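Local structure of phospholethanolamine N-methyltransferase 2 (Haemonchus contortus, 4KRI) at residues A[190-198]-A[383-394]. The protein probably catalyses S-adenosylmethionine-dependent N-methylation of phosphomonomethylethanolamine, in the later steps of phosphocholine synthesis in this nematode. Sequence-based numbering, arbitrary orientation.
Sequences IFAYEWIFG and ERERIEQDKETF. With 1SH (2-(methylamino)ethyl dihydrogen phosphate), chain E.
Trp195 reaches from helix 187-197 into the bend where helix 373-389 gives way to helix 391-395, meeting Ile387, Asp390 and Phe394. Its first torsion (chi1 -166°) turns CG to the side opposite the backbone N, carrying the indole across. Its CB lies near CE1 of Phe394; CG and CD2 pass under the same ring's edge, CD2 of Trp195 coming 3.3 Å from CD1 of Phe394. CE2 and CE3 also lie against that CD1, with NE1 more distant. Farther out, Trp195 CZ3 abuts Ile387 CG2 at 3.2 Å, CZ2 lies against Asp390 CB and O, and Trp195 CH2 meets Asp390 CB at 3.4 Å. The Phe394 ring stands T-shaped over the indole face, planes 79° apart, and Phe394 CB adds a CH-pi contact. A broad, flat tryptophan suits this place because one face and one edge together span both helices. Beside it, Ile196 CD1 packs tightly against Ile387 CG2 (3.4 Å) and close to Glu383 O, an aliphatic chain suiting this buried place.

At the C-terminus of helix 187-197, Arg386, bent at chi3, donates a hydrogen bond from NH2 to Ile196 O (2.9 Å, N-H...O 142°), and a water joins Arg386 NH2, Phe197 O and Glu383 OE1. Glu383 OE1 also rests at the Phe197 ring edge and accepts from Gly205 N, while OE2 accepts from Trp410 NE1. Tyr193 points away, its OH donating a hydrogen bond to phosphomonomethylethanolamine O3 (2.6 Å). A positive guanidinium would suit a helix end where carbonyls project, probably adding an electrostatic share; aromatic packing and polar network thus join the helix carrying Tyr193, a ligand-pocket residue, to helices 373-389 and 391-395.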
loop_
_atom_site.group_PDB
_atom_site.type_symbol
_atom_site.label_atom_id
_atom_site.label_comp_id
_atom_site.label_asym_id
_atom_site.label_seq_id
_atom_site.Cartn_x
_atom_site.Cartn_y
_atom_site.Cartn_z
ATOM N N ILE A 190 11.393 1.277 -10.395
ATOM C CA ILE A 190 10.143 2.018 -10.518
ATOM C C ILE A 190 10.251 3.095 -11.599
ATOM O O ILE A 190 9.419 3.160 -12.498
ATOM C CB ILE A 190 9.726 2.648 -9.171
ATOM C CG1 ILE A 190 9.264 1.550 -8.201
ATOM C CG2 ILE A 190 8.614 3.637 -9.377
ATOM C CD1 ILE A 190 9.132 2.038 -6.763
ATOM N N PHE A 191 11.283 3.931 -11.534
ATOM C CA PHE A 191 11.389 5.009 -12.511
ATOM C C PHE A 191 11.699 4.514 -13.929
ATOM O O PHE A 191 11.270 5.124 -14.903
ATOM C CB PHE A 191 12.356 6.100 -12.033
ATOM C CG PHE A 191 11.918 6.765 -10.752
ATOM C CD1 PHE A 191 10.663 7.352 -10.659
ATOM C CD2 PHE A 191 12.752 6.790 -9.645
ATOM C CE1 PHE A 191 10.241 7.952 -9.479
ATOM C CE2 PHE A 191 12.342 7.392 -8.459
ATOM C CZ PHE A 191 11.083 7.971 -8.379
ATOM N N ALA A 192 12.409 3.394 -14.053
ATOM C CA ALA A 192 12.632 2.807 -15.370
ATOM C C ALA A 192 11.308 2.277 -15.934
ATOM O O ALA A 192 11.018 2.446 -17.113
ATOM C CB ALA A 192 13.664 1.701 -15.299
ATOM N N TYR A 193 10.503 1.644 -15.086
ATOM C CA TYR A 193 9.172 1.194 -15.497
ATOM C C TYR A 193 8.291 2.377 -15.924
ATOM O O TYR A 193 7.626 2.317 -16.962
ATOM C CB TYR A 193 8.482 0.455 -14.346
ATOM C CG TYR A 193 8.779 -1.026 -14.242
ATOM C CD1 TYR A 193 8.945 -1.817 -15.374
ATOM C CD2 TYR A 193 8.872 -1.637 -13.003
ATOM C CE1 TYR A 193 9.199 -3.176 -15.263
ATOM C CE2 TYR A 193 9.112 -2.985 -12.882
ATOM C CZ TYR A 193 9.279 -3.753 -14.013
ATOM O OH TYR A 193 9.525 -5.097 -13.886
ATOM N N GLU A 194 8.266 3.437 -15.116
ATOM C CA GLU A 194 7.461 4.614 -15.447
ATOM C C GLU A 194 7.862 5.182 -16.812
ATOM O O GLU A 194 7.020 5.644 -17.594
ATOM C CB GLU A 194 7.594 5.697 -14.368
ATOM C CG GLU A 194 6.727 6.900 -14.645
ATOM C CD GLU A 194 6.988 8.066 -13.709
ATOM O OE1 GLU A 194 8.065 8.120 -13.065
ATOM O OE2 GLU A 194 6.108 8.945 -13.636
ATOM N N TRP A 195 9.157 5.133 -17.106
ATOM C CA TRP A 195 9.646 5.666 -18.369
ATOM C C TRP A 195 9.035 4.920 -19.552
ATOM O O TRP A 195 8.606 5.540 -20.522
ATOM C CB TRP A 195 11.175 5.602 -18.436
ATOM C CG TRP A 195 11.783 6.424 -19.551
ATOM C CD1 TRP A 195 12.212 7.719 -19.474
ATOM C CD2 TRP A 195 12.037 6.001 -20.897
ATOM N NE1 TRP A 195 12.712 8.125 -20.685
ATOM C CE2 TRP A 195 12.619 7.089 -21.577
ATOM C CE3 TRP A 195 11.840 4.808 -21.591
ATOM C CZ2 TRP A 195 12.999 7.020 -22.917
ATOM C CZ3 TRP A 195 12.220 4.747 -22.922
ATOM C CH2 TRP A 195 12.792 5.841 -23.567
ATOM N N ILE A 196 8.979 3.592 -19.471
ATOM C CA ILE A 196 8.409 2.814 -20.566
ATOM C C ILE A 196 6.870 2.809 -20.588
ATOM O O ILE A 196 6.260 2.878 -21.662
ATOM C CB ILE A 196 8.992 1.367 -20.630
ATOM C CG1 ILE A 196 8.414 0.600 -21.818
ATOM C CG2 ILE A 196 8.682 0.589 -19.361
ATOM C CD1 ILE A 196 8.476 1.359 -23.104
ATOM N N PHE A 197 6.242 2.726 -19.422
ATOM C CA PHE A 197 4.781 2.653 -19.369
ATOM C C PHE A 197 4.103 4.007 -19.615
ATOM O O PHE A 197 3.038 4.076 -20.236
ATOM C CB PHE A 197 4.314 2.058 -18.031
ATOM C CG PHE A 197 4.580 0.576 -17.900
ATOM C CD1 PHE A 197 4.042 -0.321 -18.810
ATOM C CD2 PHE A 197 5.346 0.085 -16.850
ATOM C CE1 PHE A 197 4.272 -1.686 -18.687
ATOM C CE2 PHE A 197 5.581 -1.277 -16.720
ATOM C CZ PHE A 197 5.042 -2.164 -17.641
ATOM N N GLY A 198 4.724 5.080 -19.132
ATOM C CA GLY A 198 4.148 6.409 -19.256
ATOM C C GLY A 198 4.076 7.090 -17.903
ATOM O O GLY A 198 3.983 6.408 -16.884
ATOM N N GLU A 383 5.223 -0.097 -26.964
ATOM C CA GLU A 383 6.128 0.293 -25.897
ATOM C C GLU A 383 7.582 0.065 -26.308
ATOM O O GLU A 383 8.428 0.941 -26.122
ATOM C CB GLU A 383 5.768 -0.443 -24.595
ATOM C CG GLU A 383 4.541 0.163 -23.895
ATOM C CD GLU A 383 4.062 -0.634 -22.686
ATOM O OE1 GLU A 383 3.203 -0.116 -21.942
ATOM O OE2 GLU A 383 4.519 -1.781 -22.489
ATOM N N ARG A 384 7.869 -1.087 -26.906
ATOM C CA ARG A 384 9.250 -1.397 -27.272
ATOM C C ARG A 384 9.808 -0.510 -28.381
ATOM O O ARG A 384 10.992 -0.161 -28.358
ATOM C CB ARG A 384 9.441 -2.870 -27.640
ATOM C CG ARG A 384 10.916 -3.254 -27.710
ATOM C CD ARG A 384 11.105 -4.638 -28.251
ATOM N NE ARG A 384 10.534 -4.752 -29.586
ATOM C CZ ARG A 384 10.501 -5.880 -30.283
ATOM N NH1 ARG A 384 11.016 -6.989 -29.769
ATOM N NH2 ARG A 384 9.959 -5.898 -31.493
ATOM N N GLU A 385 8.979 -0.137 -29.350
ATOM C CA GLU A 385 9.478 0.750 -30.395
ATOM C C GLU A 385 9.829 2.091 -29.759
ATOM O O GLU A 385 10.725 2.789 -30.222
ATOM C CB GLU A 385 8.466 0.924 -31.528
ATOM C CG GLU A 385 9.085 1.448 -32.825
ATOM C CD GLU A 385 10.142 0.510 -33.407
ATOM O OE1 GLU A 385 10.069 -0.716 -33.154
ATOM O OE2 GLU A 385 11.048 0.998 -34.117
ATOM N N ARG A 386 9.137 2.426 -28.672
ATOM C CA ARG A 386 9.393 3.669 -27.944
ATOM C C ARG A 386 10.734 3.671 -27.188
ATOM O O ARG A 386 11.514 4.611 -27.343
ATOM C CB ARG A 386 8.219 4.011 -27.019
ATOM C CG ARG A 386 8.073 5.497 -26.709
ATOM C CD ARG A 386 6.637 5.850 -26.333
ATOM N NE ARG A 386 6.201 5.188 -25.103
ATOM C CZ ARG A 386 5.043 4.545 -24.971
ATOM N NH1 ARG A 386 4.200 4.480 -25.992
ATOM N NH2 ARG A 386 4.724 3.975 -23.815
ATOM N N ILE A 387 11.011 2.636 -26.386
ATOM C CA ILE A 387 12.317 2.530 -25.713
ATOM C C ILE A 387 13.468 2.451 -26.715
ATOM O O ILE A 387 14.526 3.048 -26.510
ATOM C CB ILE A 387 12.451 1.302 -24.747
ATOM C CG1 ILE A 387 11.855 0.030 -25.350
ATOM C CG2 ILE A 387 11.849 1.575 -23.394
ATOM C CD1 ILE A 387 11.940 -1.186 -24.428
ATOM N N GLU A 388 13.259 1.691 -27.785
ATOM C CA GLU A 388 14.260 1.537 -28.836
ATOM C C GLU A 388 14.517 2.861 -29.543
ATOM O O GLU A 388 15.646 3.162 -29.926
ATOM C CB GLU A 388 13.811 0.483 -29.854
ATOM C CG GLU A 388 14.155 -0.954 -29.477
ATOM C CD GLU A 388 13.688 -1.958 -30.516
ATOM O OE1 GLU A 388 12.783 -1.616 -31.308
ATOM O OE2 GLU A 388 14.225 -3.087 -30.543
ATOM N N GLN A 389 13.466 3.655 -29.710
ATOM C CA GLN A 389 13.577 4.914 -30.438
ATOM C C GLN A 389 14.130 6.049 -29.573
ATOM O O GLN A 389 14.825 6.934 -30.071
ATOM C CB GLN A 389 12.221 5.306 -31.031
ATOM C CG GLN A 389 12.282 6.415 -32.066
ATOM C CD GLN A 389 11.012 6.513 -32.893
ATOM O OE1 GLN A 389 10.633 7.593 -33.335
ATOM N NE2 GLN A 389 10.356 5.380 -33.111
ATOM N N ASP A 390 13.829 6.017 -28.279
ATOM C CA ASP A 390 14.248 7.086 -27.377
ATOM C C ASP A 390 15.408 6.668 -26.478
ATOM O O ASP A 390 15.613 7.254 -25.416
ATOM C CB ASP A 390 13.068 7.570 -26.532
ATOM C CG ASP A 390 12.004 8.258 -27.358
ATOM O OD1 ASP A 390 12.315 8.671 -28.495
ATOM O OD2 ASP A 390 10.864 8.396 -26.865
ATOM N N LYS A 391 16.150 5.656 -26.922
ATOM C CA LYS A 391 17.362 5.172 -26.256
ATOM C C LYS A 391 18.245 6.287 -25.673
ATOM O O LYS A 391 18.604 6.255 -24.496
ATOM C CB LYS A 391 18.168 4.341 -27.255
ATOM C CG LYS A 391 19.461 3.744 -26.735
ATOM C CD LYS A 391 20.077 2.860 -27.808
ATOM C CE LYS A 391 21.259 2.072 -27.291
ATOM N NZ LYS A 391 21.732 1.118 -28.328
ATOM N N GLU A 392 18.570 7.275 -26.500
ATOM C CA GLU A 392 19.484 8.356 -26.124
ATOM C C GLU A 392 18.985 9.209 -24.950
ATOM O O GLU A 392 19.772 9.651 -24.111
ATOM C CB GLU A 392 19.752 9.244 -27.343
ATOM C CG GLU A 392 20.808 10.313 -27.138
ATOM C CD GLU A 392 21.081 11.096 -28.408
ATOM O OE1 GLU A 392 20.267 10.994 -29.352
ATOM O OE2 GLU A 392 22.109 11.803 -28.471
ATOM N N THR A 393 17.680 9.447 -24.897
ATOM C CA THR A 393 17.105 10.223 -23.803
ATOM C C THR A 393 17.029 9.377 -22.527
ATOM O O THR A 393 17.129 9.903 -21.417
ATOM C CB THR A 393 15.711 10.788 -24.174
ATOM O OG1 THR A 393 15.810 11.554 -25.382
ATOM C CG2 THR A 393 15.162 11.679 -23.060
ATOM N N PHE A 394 16.867 8.065 -22.694
ATOM C CA PHE A 394 16.836 7.134 -21.566
ATOM C C PHE A 394 18.205 7.044 -20.889
ATOM O O PHE A 394 18.308 7.090 -19.662
ATOM C CB PHE A 394 16.392 5.740 -22.035
ATOM C CG PHE A 394 16.198 4.748 -20.914
ATOM C CD1 PHE A 394 14.961 4.605 -20.301
ATOM C CD2 PHE A 394 17.250 3.952 -20.477
ATOM C CE1 PHE A 394 14.776 3.693 -19.268
ATOM C CE2 PHE A 394 17.074 3.041 -19.444
ATOM C CZ PHE A 394 15.834 2.907 -18.843
HETATM O O4 1SH E . 6.287 -7.060 -16.934
HETATM P P1 1SH E . 7.043 -7.096 -15.608
HETATM O O1 1SH E . 7.140 -8.465 -15.061
HETATM O O3 1SH E . 8.485 -6.498 -15.819
HETATM O O2 1SH E . 6.239 -6.226 -14.557
HETATM C C1 1SH E . 5.907 -4.978 -14.880
HETATM C C2 1SH E . 4.951 -4.275 -13.926
HETATM N N1 1SH E . 3.615 -4.796 -13.833
HETATM C C3 1SH E . 2.957 -4.111 -12.780
HETATM O O HOH W 1 2.632 2.462 -22.508
#